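Local coordinates for hypothetical protein, haloacid dehalogenase-like hydrolase (Bacillus subtilis, PDB 1NRW) that removes phosphate groups from phosphorylated five- and six-carbon sugars and nucleoside monophosphates in vitro, and more weakly from flavin mononucleotide, with magnesium as cofactor, at residues A215-R223 with N243-A251; S43-V51 with V106-T114. One frame throughout, in Å; residues are numbered along the deposited sequence. Where two conformers were deposited one is given.

In the fold
Along the chain, strand 39-43 of the eight-stranded sheet runs into the phosphate-binding turn and helix 48-55. Interaction 2 then closes a loop of 54 residues by bringing 43-51 against the hairpin 106-114, which belongs to the separate six-stranded sheet; it joins the Rossmann-like core of this HAD-superfamily phosphatase to the cap. After the last cap strand, 207-212, the chain returns to the core, where interaction 1 closes a shorter loop of 19 residues by packing helix 217-227 on helix 245-250, with strand 235-239 in the intervening chain. The two loops follow in series, neither enclosing nor crossing the other. The centres of the two contacts lie about 18 Å apart, yet both reach the same phosphate ion, and Lys217 NZ bonds to Ser43 O.

Interaction 1: A215-R223 with N243-A251; sequences ASKGQALKR and NDKSMLEAA. With PO4 (phosphate ion), chain B.
Gly218 lies directly on Met247, modelled as selenomethionine, with their CA atoms 3.6 Å apart. Its bare backbone packs on the other helix, Gly218 CA making a C-H...O contact with Ser246 O at 3.5 Å; the segment axes approach to 7.2 Å at 39°. Ser246 turns OG back between its own N and carbonyl carbon (chi1 66°), where it accepts from Gly218 N at 3.0 Å, the N-H bent to 145°. Two residues before Gly218, Ser216 N-caps helix 217-227 by accepting from Gln219 N.

Lys217 stretches its fully extended chain past Asn243 O toward the active site. Its NZ meets Asp244 OD1 at 2.8 Å, nearly head-on to the C-O bond, in a salt bridge, and donates to phosphate O2 at 2.8 Å. Asp10, the nucleophile by similarity, and Ser43 O also hold this ammonium, the setting of the HAD active-site lysine; Lys217 and Asn243 both bind phosphate. Asp244 OD2 accepts from Ser241, a ligand of the bound calcium. A water links Lys217 N to Asn243 O.

Against this close backbone packing, the solvent edge is loose: there the aliphatic part of Lys222 lies on Ala250, CE to CB 3.6 Å. On the buried side, Leu221 CD2 reaches Met247 CB at 4.1 Å. Beneath, Leu221 and Met247 rest on strand 6-10, Met247 and Ala251 touch strand 235-239, and helix 262-267 flanks the outer side of helix 245-250.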
# COMPACT_ATOMS: atom_id res chain seq x y z
N ALA A 215 -5.29 -10.38 6.03
CA ALA A 215 -5.12 -9.28 5.09
C ALA A 215 -3.66 -8.81 5.04
O ALA A 215 -3.20 -8.09 5.92
CB ALA A 215 -6.03 -8.11 5.46
N SER A 216 -2.93 -9.25 4.02
CA SER A 216 -1.55 -8.84 3.82
C SER A 216 -1.33 -8.87 2.31
O SER A 216 -2.08 -9.54 1.59
CB SER A 216 -0.56 -9.78 4.54
OG SER A 216 -0.47 -11.05 3.91
N LYS A 217 -0.34 -8.14 1.81
CA LYS A 217 -0.12 -8.14 0.38
C LYS A 217 0.19 -9.55 -0.13
O LYS A 217 -0.26 -9.93 -1.21
CB LYS A 217 1.00 -7.17 -0.00
CG LYS A 217 0.61 -5.71 0.19
CD LYS A 217 1.64 -4.76 -0.41
CE LYS A 217 1.24 -3.30 -0.20
NZ LYS A 217 2.19 -2.38 -0.88
N GLY A 218 0.94 -10.31 0.67
CA GLY A 218 1.28 -11.67 0.28
C GLY A 218 0.09 -12.60 0.24
O GLY A 218 -0.06 -13.39 -0.69
N GLN A 219 -0.78 -12.53 1.24
CA GLN A 219 -1.96 -13.39 1.27
C GLN A 219 -2.95 -13.04 0.15
O GLN A 219 -3.59 -13.93 -0.41
CB GLN A 219 -2.65 -13.31 2.63
CG GLN A 219 -1.86 -13.96 3.74
CD GLN A 219 -2.49 -13.78 5.10
OE1 GLN A 219 -2.29 -12.75 5.77
NE2 GLN A 219 -3.29 -14.76 5.51
N ALA A 220 -3.06 -11.76 -0.17
CA ALA A 220 -3.96 -11.32 -1.22
C ALA A 220 -3.44 -11.83 -2.56
O ALA A 220 -4.22 -12.22 -3.43
CB ALA A 220 -4.05 -9.79 -1.24
N LEU A 221 -2.12 -11.82 -2.73
CA LEU A 221 -1.50 -12.30 -3.95
C LEU A 221 -1.80 -13.80 -4.10
O LEU A 221 -2.18 -14.26 -5.17
CB LEU A 221 0.01 -12.06 -3.93
CG LEU A 221 0.83 -12.56 -5.12
CD1 LEU A 221 0.21 -12.09 -6.43
CD2 LEU A 221 2.27 -12.06 -5.00
N LYS A 222 -1.64 -14.55 -3.01
CA LYS A 222 -1.91 -15.99 -3.05
C LYS A 222 -3.38 -16.26 -3.37
O LYS A 222 -3.70 -17.16 -4.15
CB LYS A 222 -1.55 -16.64 -1.72
CG LYS A 222 -0.07 -16.63 -1.39
CD LYS A 222 0.16 -17.38 -0.08
CE LYS A 222 1.61 -17.35 0.35
NZ LYS A 222 1.79 -18.05 1.66
N ARG A 223 -4.26 -15.47 -2.77
CA ARG A 223 -5.69 -15.60 -2.96
C ARG A 223 -6.05 -15.42 -4.44
O ARG A 223 -6.84 -16.18 -5.01
CB ARG A 223 -6.41 -14.55 -2.11
CG ARG A 223 -7.89 -14.73 -1.94
CD ARG A 223 -8.48 -13.56 -1.16
NE ARG A 223 -7.87 -13.40 0.16
CZ ARG A 223 -8.09 -14.22 1.19
NH1 ARG A 223 -8.89 -15.26 1.05
NH2 ARG A 223 -7.50 -13.99 2.35
N ASN A 243 6.07 -3.24 3.96
CA ASN A 243 4.77 -3.87 3.77
C ASN A 243 4.72 -4.78 2.54
O ASN A 243 3.72 -5.47 2.30
CB ASN A 243 3.66 -2.81 3.71
CG ASN A 243 3.87 -1.79 2.60
OD1 ASN A 243 5.00 -1.50 2.21
ND2 ASN A 243 2.76 -1.23 2.09
N ASP A 244 5.80 -4.79 1.76
CA ASP A 244 5.87 -5.64 0.57
C ASP A 244 6.55 -6.98 0.85
O ASP A 244 6.51 -7.88 0.01
CB ASP A 244 6.65 -4.95 -0.56
CG ASP A 244 6.01 -3.67 -1.03
OD1 ASP A 244 4.76 -3.59 -1.03
OD2 ASP A 244 6.76 -2.75 -1.42
N LYS A 245 7.18 -7.10 2.01
CA LYS A 245 7.90 -8.32 2.36
C LYS A 245 7.11 -9.60 2.11
O LYS A 245 7.59 -10.51 1.43
CB LYS A 245 8.34 -8.26 3.82
CG LYS A 245 9.16 -9.46 4.28
CD LYS A 245 9.58 -9.30 5.73
CE LYS A 245 10.22 -10.56 6.27
NZ LYS A 245 11.45 -10.93 5.51
N SER A 246 5.89 -9.66 2.64
CA SER A 246 5.07 -10.86 2.47
C SER A 246 4.76 -11.22 1.02
O SER A 246 4.64 -12.40 0.70
CB SER A 246 3.77 -10.74 3.27
OG SER A 246 2.92 -9.71 2.78
N MSE A 247 4.63 -10.23 0.13
CA MSE A 247 4.33 -10.61 -1.24
C MSE A 247 5.57 -11.06 -2.00
O MSE A 247 5.47 -11.90 -2.89
CB MSE A 247 3.55 -9.51 -1.99
CG MSE A 247 4.33 -8.36 -2.54
SE MSE A 247 3.10 -7.31 -3.65
CE MSE A 247 4.14 -5.68 -3.67
N LEU A 248 6.74 -10.53 -1.65
CA LEU A 248 7.97 -10.99 -2.30
C LEU A 248 8.17 -12.44 -1.86
O LEU A 248 8.57 -13.30 -2.65
CB LEU A 248 9.18 -10.16 -1.89
CG LEU A 248 9.55 -8.98 -2.79
CD1 LEU A 248 8.48 -7.89 -2.67
CD2 LEU A 248 10.92 -8.44 -2.40
N GLU A 249 7.90 -12.71 -0.58
CA GLU A 249 8.05 -14.06 -0.05
C GLU A 249 7.06 -15.03 -0.69
O GLU A 249 7.40 -16.17 -0.99
CB GLU A 249 7.84 -14.06 1.47
CG GLU A 249 8.81 -13.17 2.24
CD GLU A 249 8.54 -13.15 3.73
OE1 GLU A 249 7.37 -12.97 4.13
OE2 GLU A 249 9.51 -13.31 4.51
N ALA A 250 5.84 -14.56 -0.93
CA ALA A 250 4.81 -15.39 -1.54
C ALA A 250 5.06 -15.69 -3.01
O ALA A 250 4.81 -16.80 -3.48
CB ALA A 250 3.45 -14.74 -1.37
N ALA A 251 5.57 -14.70 -3.75
CA ALA A 251 5.83 -14.85 -5.18
C ALA A 251 6.96 -15.81 -5.51
O ALA A 251 7.88 -16.02 -4.72
CB ALA A 251 6.12 -13.49 -5.80
P PO4 B . 2.33 1.50 -0.67
O1 PO4 B . 3.67 1.11 -1.14
O2 PO4 B . 1.63 0.30 -0.14
O3 PO4 B . 2.47 2.51 0.41
O4 PO4 B . 1.56 2.07 -1.80
O HOH W 1 1.38 -6.50 3.61

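Interaction 2: S43-V51 with V106-T114; sequences STGRAHFDV and VFTGSAIYT. With PO4 (phosphate ion), chain B.
The Phe107 ring is sandwiched: Gly45 O stands 3.9 Å above the centre of one face, and Ile112 CG2, from its own hairpin, covers the other. Ala47 CB fills its edge in plane, 4.0 Å from Phe107 CD1, and Asp50 OD2 also lies edgewise, the carboxylate 83° from the ring plane. In the conformer given, Phe49 has Ala47 CB over one face near the rim, with Ile112 CG1 at its edge, 3.6 Å from Phe49 CZ, and Gly109 O near its plane.

Asp50 OD2 accepts from Ala47 N at 3.1 Å on its anti side, the donor 28° out of the carboxylate plane, fixing the start of helix 48-55, while Ile112 CD1 leans on the same oxygen. Thr44 OG1 closes an ST turn onto Arg46 N at 170° and donates to phosphate O4, with Gly45 N bonding phosphate O2. The hairpin has its own brace, Ala111 O accepting from Thr108 N and OG1.

No hydrogen bond joins the two segments. Polar ties to the cap lie beside them: Arg46, paired with Asp12, also bridges to Glu125, and Gly45 O accepts from Asn174 ND2. Packing plus a few side-chain bonds would be compatible with the cap movement known in HAD phosphatases.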
# COMPACT_ATOMS: atom_id res chain seq x y z
N SER A 43 -0.48 -3.47 -6.00
CA SER A 43 -0.77 -3.69 -4.58
C SER A 43 -0.32 -2.55 -3.68
O SER A 43 0.85 -2.17 -3.67
CB SER A 43 -0.10 -4.99 -4.14
OG SER A 43 -0.46 -5.33 -2.81
N THR A 44 -1.25 -2.04 -2.88
CA THR A 44 -0.96 -0.89 -2.02
C THR A 44 -1.67 -0.91 -0.67
O THR A 44 -2.64 -1.64 -0.47
CB THR A 44 -1.38 0.41 -2.75
OG1 THR A 44 -1.05 1.56 -1.95
CG2 THR A 44 -2.89 0.42 -3.01
N GLY A 45 -1.17 -0.10 0.26
CA GLY A 45 -1.79 0.01 1.57
C GLY A 45 -2.86 1.09 1.49
O GLY A 45 -3.65 1.26 2.41
N ARG A 46 -2.89 1.82 0.37
CA ARG A 46 -3.87 2.88 0.18
C ARG A 46 -5.23 2.33 -0.24
O ARG A 46 -5.41 1.12 -0.39
CB ARG A 46 -3.40 3.88 -0.88
CG ARG A 46 -2.15 4.68 -0.49
CD ARG A 46 -1.79 5.61 -1.62
NE ARG A 46 -0.49 6.24 -1.45
CZ ARG A 46 -0.30 7.46 -0.96
NH1 ARG A 46 -1.33 8.19 -0.57
NH2 ARG A 46 0.93 7.96 -0.89
N ALA A 47 -6.20 3.22 -0.43
CA ALA A 47 -7.54 2.82 -0.82
C ALA A 47 -7.64 2.57 -2.33
O ALA A 47 -6.88 3.13 -3.12
CB ALA A 47 -8.54 3.89 -0.41
N HIS A 48 -8.60 1.73 -2.72
CA HIS A 48 -8.80 1.46 -4.13
C HIS A 48 -9.03 2.77 -4.90
O HIS A 48 -8.52 2.94 -6.01
CB HIS A 48 -10.01 0.52 -4.31
CG HIS A 48 -10.38 0.27 -5.74
ND1 HIS A 48 -9.58 -0.43 -6.61
CD2 HIS A 48 -11.48 0.63 -6.44
CE1 HIS A 48 -10.17 -0.50 -7.79
NE2 HIS A 48 -11.33 0.14 -7.71
N PHE A 49 -9.79 3.70 -4.33
CA PHE A 49 -10.04 4.96 -5.02
C PHE A 49 -8.80 5.83 -5.17
O PHE A 49 -8.74 6.68 -6.05
CB PHE A 49 -11.20 5.74 -4.36
CG PHE A 49 -11.09 5.87 -2.86
CD1 PHE A 49 -10.11 6.67 -2.28
CD2 PHE A 49 -12.01 5.23 -2.03
CE1 PHE A 49 -10.05 6.83 -0.90
CE2 PHE A 49 -11.95 5.38 -0.65
CZ PHE A 49 -10.98 6.19 -0.08
N ASP A 50 -7.80 5.62 -4.32
CA ASP A 50 -6.55 6.38 -4.41
C ASP A 50 -5.81 5.90 -5.66
O ASP A 50 -5.18 6.68 -6.37
CB ASP A 50 -5.64 6.14 -3.19
CG ASP A 50 -6.12 6.85 -1.95
OD1 ASP A 50 -6.63 7.98 -2.06
OD2 ASP A 50 -5.97 6.28 -0.84
N VAL A 51 -5.89 4.60 -5.92
CA VAL A 51 -5.24 4.03 -7.09
C VAL A 51 -5.96 4.50 -8.35
O VAL A 51 -5.33 4.88 -9.33
CB VAL A 51 -5.23 2.49 -7.05
CG1 VAL A 51 -4.50 1.94 -8.28
CG2 VAL A 51 -4.55 2.00 -5.77
N VAL A 106 -8.29 5.76 8.80
CA VAL A 106 -9.06 4.53 8.77
C VAL A 106 -9.58 4.26 7.36
O VAL A 106 -10.46 4.96 6.85
CB VAL A 106 -10.26 4.60 9.74
CG1 VAL A 106 -10.93 3.23 9.85
CG2 VAL A 106 -9.78 5.05 11.13
N PHE A 107 -9.02 3.24 6.73
CA PHE A 107 -9.42 2.87 5.38
C PHE A 107 -10.66 1.98 5.43
O PHE A 107 -10.63 0.90 6.01
CB PHE A 107 -8.27 2.13 4.69
CG PHE A 107 -7.07 3.01 4.42
CD1 PHE A 107 -6.92 3.65 3.19
CD2 PHE A 107 -6.13 3.24 5.42
CE1 PHE A 107 -5.84 4.51 2.96
CE2 PHE A 107 -5.04 4.10 5.20
CZ PHE A 107 -4.91 4.73 3.97
N THR A 108 -11.74 2.47 4.84
CA THR A 108 -13.01 1.74 4.81
C THR A 108 -13.49 1.68 3.36
O THR A 108 -12.77 2.04 2.44
CB THR A 108 -14.09 2.47 5.63
OG1 THR A 108 -14.47 3.68 4.96
CG2 THR A 108 -13.56 2.81 7.01
N GLY A 109 -14.73 1.23 3.17
CA GLY A 109 -15.25 1.17 1.81
C GLY A 109 -15.54 2.55 1.25
O GLY A 109 -15.08 2.90 0.16
N SER A 110 -16.29 3.34 2.01
CA SER A 110 -16.68 4.68 1.60
C SER A 110 -15.55 5.71 1.48
O SER A 110 -15.46 6.42 0.48
CB SER A 110 -17.74 5.21 2.57
OG SER A 110 -17.34 5.02 3.92
N ALA A 111 -14.71 5.80 2.50
CA ALA A 111 -13.61 6.76 2.47
C ALA A 111 -12.56 6.45 3.52
O ALA A 111 -12.60 5.40 4.16
CB ALA A 111 -14.15 8.17 2.68
N ILE A 112 -11.61 7.37 3.67
CA ILE A 112 -10.55 7.23 4.65
C ILE A 112 -10.89 8.23 5.75
O ILE A 112 -10.75 9.44 5.56
CB ILE A 112 -9.17 7.59 4.06
CG1 ILE A 112 -8.92 6.77 2.79
CG2 ILE A 112 -8.08 7.31 5.08
CD1 ILE A 112 -7.65 7.18 2.05
N TYR A 113 -11.34 7.73 6.89
CA TYR A 113 -11.71 8.60 8.00
C TYR A 113 -10.51 9.00 8.83
O TYR A 113 -9.62 8.19 9.08
CB TYR A 113 -12.75 7.89 8.88
CG TYR A 113 -14.07 7.71 8.17
CD1 TYR A 113 -14.93 8.78 7.97
CD2 TYR A 113 -14.44 6.46 7.66
CE1 TYR A 113 -16.12 8.63 7.29
CE2 TYR A 113 -15.63 6.29 6.97
CZ TYR A 113 -16.47 7.39 6.78
OH TYR A 113 -17.65 7.24 6.09
N THR A 114 -10.48 10.25 9.26
CA THR A 114 -9.38 10.74 10.06
C THR A 114 -9.75 12.05 10.76
O THR A 114 -10.54 12.84 10.24
CB THR A 114 -8.12 11.00 9.19
OG1 THR A 114 -7.07 11.53 10.00
CG2 THR A 114 -8.44 12.00 8.07
P PO4 B . 2.33 1.50 -0.67
O1 PO4 B . 3.67 1.11 -1.14
O2 PO4 B . 1.63 0.30 -0.14
O3 PO4 B . 2.47 2.51 0.41
O4 PO4 B . 1.56 2.07 -1.80